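Local atomic coordinates of putative regulatory protein (Streptomyces coelicolor A3, PDB entry 2PZ9), a protein that probably binds DNA through an N-terminal helix-turn-helix domain and regulates transcription as a member of the TetR family. Residues Leu95-Leu100 / Leu147-Asp152. Residues are numbered along the deposited sequence; the frame is centred on the assembly and turned at random.
Sequences LDPADL and LDKLRD
Lys149 reaches from helix 139-155 to the start of the loop 95-100, ending at the backbone carbonyl of Leu95, where NZ gives a weak hydrogen bond to Leu95 O (3.2 Å). Near the root of the kinked lysine chain CG lies 3.9 Å from Pro97 CG, the ring and the chain crossing at about a right angle. The ammonium group has a second acceptor in the side-chain OE1 of Gln94, the residue just before the segment. The other contacts are between leucines. With chi1 at 160° and CD2 the branch that continues the extended chain, Leu95 brings CD2 to 4.2 Å from Leu150 CG, again nearly at right angles. In this all-helical TetR-like protein the loop joins helix 74-92 to helix 100-113, and helix 139-155 packs against that connection. Leu150 turns CG anti to the carbonyl carbon (chi1 -59°) and lays CD2 4.0 Å from Leu100 CD2; Leu169 and Leu159 also pack on Leu150. The loop itself is shaped by a type I turn from Asp96 to Asp99, and Asp96 OD1 accepts from Ala98 N (2.9 Å) in an Asx turn, met on its anti side, 17° out of the carboxylate plane. Asp99 OD1 caps helix 100-113 at Gly102 N and also pairs with Arg215 NE in a salt bridge.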
loop_
_atom_site.group_PDB
_atom_site.type_symbol
_atom_site.label_atom_id
_atom_site.label_comp_id
_atom_site.label_asym_id
_atom_site.label_seq_id
_atom_site.Cartn_x
_atom_site.Cartn_y
_atom_site.Cartn_z
ATOM N N LEU A 95 1.726 -11.589 17.342
ATOM C CA LEU A 95 0.480 -10.861 17.522
ATOM C C LEU A 95 -0.064 -10.971 18.936
ATOM O O LEU A 95 -0.255 -12.068 19.457
ATOM C CB LEU A 95 -0.592 -11.306 16.526
ATOM C CG LEU A 95 -2.060 -10.972 16.899
ATOM C CD1 LEU A 95 -2.366 -9.469 17.002
ATOM C CD2 LEU A 95 -3.036 -11.629 15.936
ATOM N N ASP A 96 -0.316 -9.816 19.546
ATOM C CA ASP A 96 -1.000 -9.766 20.820
ATOM C C ASP A 96 -2.426 -9.252 20.637
ATOM O O ASP A 96 -2.620 -8.053 20.403
ATOM C CB ASP A 96 -0.250 -8.887 21.809
ATOM C CG ASP A 96 -0.711 -9.112 23.247
ATOM O OD1 ASP A 96 -1.929 -9.334 23.493
ATOM O OD2 ASP A 96 0.157 -9.074 24.144
ATOM N N PRO A 97 -3.431 -10.156 20.738
ATOM C CA PRO A 97 -4.825 -9.799 20.506
ATOM C C PRO A 97 -5.365 -8.849 21.568
ATOM O O PRO A 97 -6.344 -8.142 21.326
ATOM C CB PRO A 97 -5.540 -11.141 20.571
ATOM C CG PRO A 97 -4.487 -12.141 20.339
ATOM C CD PRO A 97 -3.305 -11.591 21.032
ATOM N N ALA A 98 -4.694 -8.822 22.715
ATOM C CA ALA A 98 -5.078 -7.992 23.845
ATOM C C ALA A 98 -4.382 -6.636 23.814
ATOM O O ALA A 98 -4.648 -5.782 24.664
ATOM C CB ALA A 98 -4.782 -8.715 25.147
ATOM N N ASP A 99 -3.493 -6.442 22.844
ATOM C CA ASP A 99 -2.927 -5.137 22.577
ATOM C C ASP A 99 -2.733 -4.956 21.082
ATOM O O ASP A 99 -1.636 -5.098 20.536
ATOM C CB ASP A 99 -1.612 -4.935 23.331
ATOM C CG ASP A 99 -1.037 -3.511 23.164
ATOM O OD1 ASP A 99 -1.666 -2.624 22.550
ATOM O OD2 ASP A 99 0.074 -3.275 23.652
ATOM N N LEU A 100 -3.817 -4.646 20.411
ATOM C CA LEU A 100 -3.757 -4.437 18.999
ATOM C C LEU A 100 -3.015 -3.142 18.614
ATOM O O LEU A 100 -2.227 -3.168 17.663
ATOM C CB LEU A 100 -5.155 -4.488 18.428
ATOM C CG LEU A 100 -5.782 -5.866 18.576
ATOM C CD1 LEU A 100 -7.261 -5.747 18.336
ATOM C CD2 LEU A 100 -5.158 -6.884 17.638
ATOM N N LEU A 147 -5.821 -15.245 12.596
ATOM C CA LEU A 147 -7.268 -15.151 12.557
ATOM C C LEU A 147 -7.840 -16.040 13.642
ATOM O O LEU A 147 -8.826 -15.690 14.279
ATOM C CB LEU A 147 -7.816 -15.546 11.187
ATOM C CG LEU A 147 -7.431 -14.624 10.025
ATOM C CD1 LEU A 147 -7.774 -15.270 8.688
ATOM C CD2 LEU A 147 -8.078 -13.243 10.162
ATOM N N ASP A 148 -7.215 -17.183 13.882
ATOM C CA ASP A 148 -7.640 -17.977 15.011
ATOM C C ASP A 148 -7.389 -17.285 16.348
ATOM O O ASP A 148 -8.237 -17.314 17.223
ATOM C CB ASP A 148 -7.057 -19.378 14.945
ATOM C CG ASP A 148 -8.065 -20.372 14.421
ATOM O OD1 ASP A 148 -8.458 -20.252 13.238
ATOM O OD2 ASP A 148 -8.505 -21.245 15.209
ATOM N N LYS A 149 -6.245 -16.624 16.472
ATOM C CA LYS A 149 -5.874 -15.882 17.675
ATOM C C LYS A 149 -6.917 -14.783 17.934
ATOM O O LYS A 149 -7.360 -14.574 19.064
ATOM C CB LYS A 149 -4.466 -15.292 17.485
ATOM C CG LYS A 149 -3.463 -15.475 18.647
ATOM C CD LYS A 149 -2.081 -16.003 18.111
ATOM C CE LYS A 149 -0.810 -15.276 18.646
ATOM N NZ LYS A 149 -0.706 -15.161 20.130
ATOM N N LEU A 150 -7.349 -14.104 16.883
ATOM C CA LEU A 150 -8.404 -13.109 17.030
ATOM C C LEU A 150 -9.765 -13.738 17.345
ATOM O O LEU A 150 -10.477 -13.217 18.191
ATOM C CB LEU A 150 -8.470 -12.196 15.805
ATOM C CG LEU A 150 -7.172 -11.413 15.515
ATOM C CD1 LEU A 150 -6.984 -11.151 14.025
ATOM C CD2 LEU A 150 -7.086 -10.111 16.310
ATOM N N ARG A 151 -10.118 -14.848 16.689
ATOM C CA ARG A 151 -11.353 -15.565 17.002
ATOM C C ARG A 151 -11.376 -15.822 18.494
ATOM O O ARG A 151 -12.405 -15.670 19.145
ATOM C CB ARG A 151 -11.454 -16.889 16.236
ATOM C CG ARG A 151 -12.322 -16.825 14.980
ATOM C CD ARG A 151 -11.884 -17.805 13.882
ATOM N NE ARG A 151 -11.811 -17.099 12.593
ATOM C CZ ARG A 151 -11.100 -17.476 11.517
ATOM N NH1 ARG A 151 -10.367 -18.590 11.512
ATOM N NH2 ARG A 151 -11.121 -16.717 10.423
ATOM N N ASP A 152 -10.209 -16.169 19.033
ATOM C CA ASP A 152 -10.061 -16.478 20.456
ATOM C C ASP A 152 -10.246 -15.264 21.329
ATOM O O ASP A 152 -10.943 -15.332 22.329
ATOM C CB ASP A 152 -8.696 -17.081 20.733
ATOM C CG ASP A 152 -8.556 -18.468 20.162
ATOM O OD1 ASP A 152 -9.606 -19.077 19.820
ATOM O OD2 ASP A 152 -7.397 -18.949 20.058
#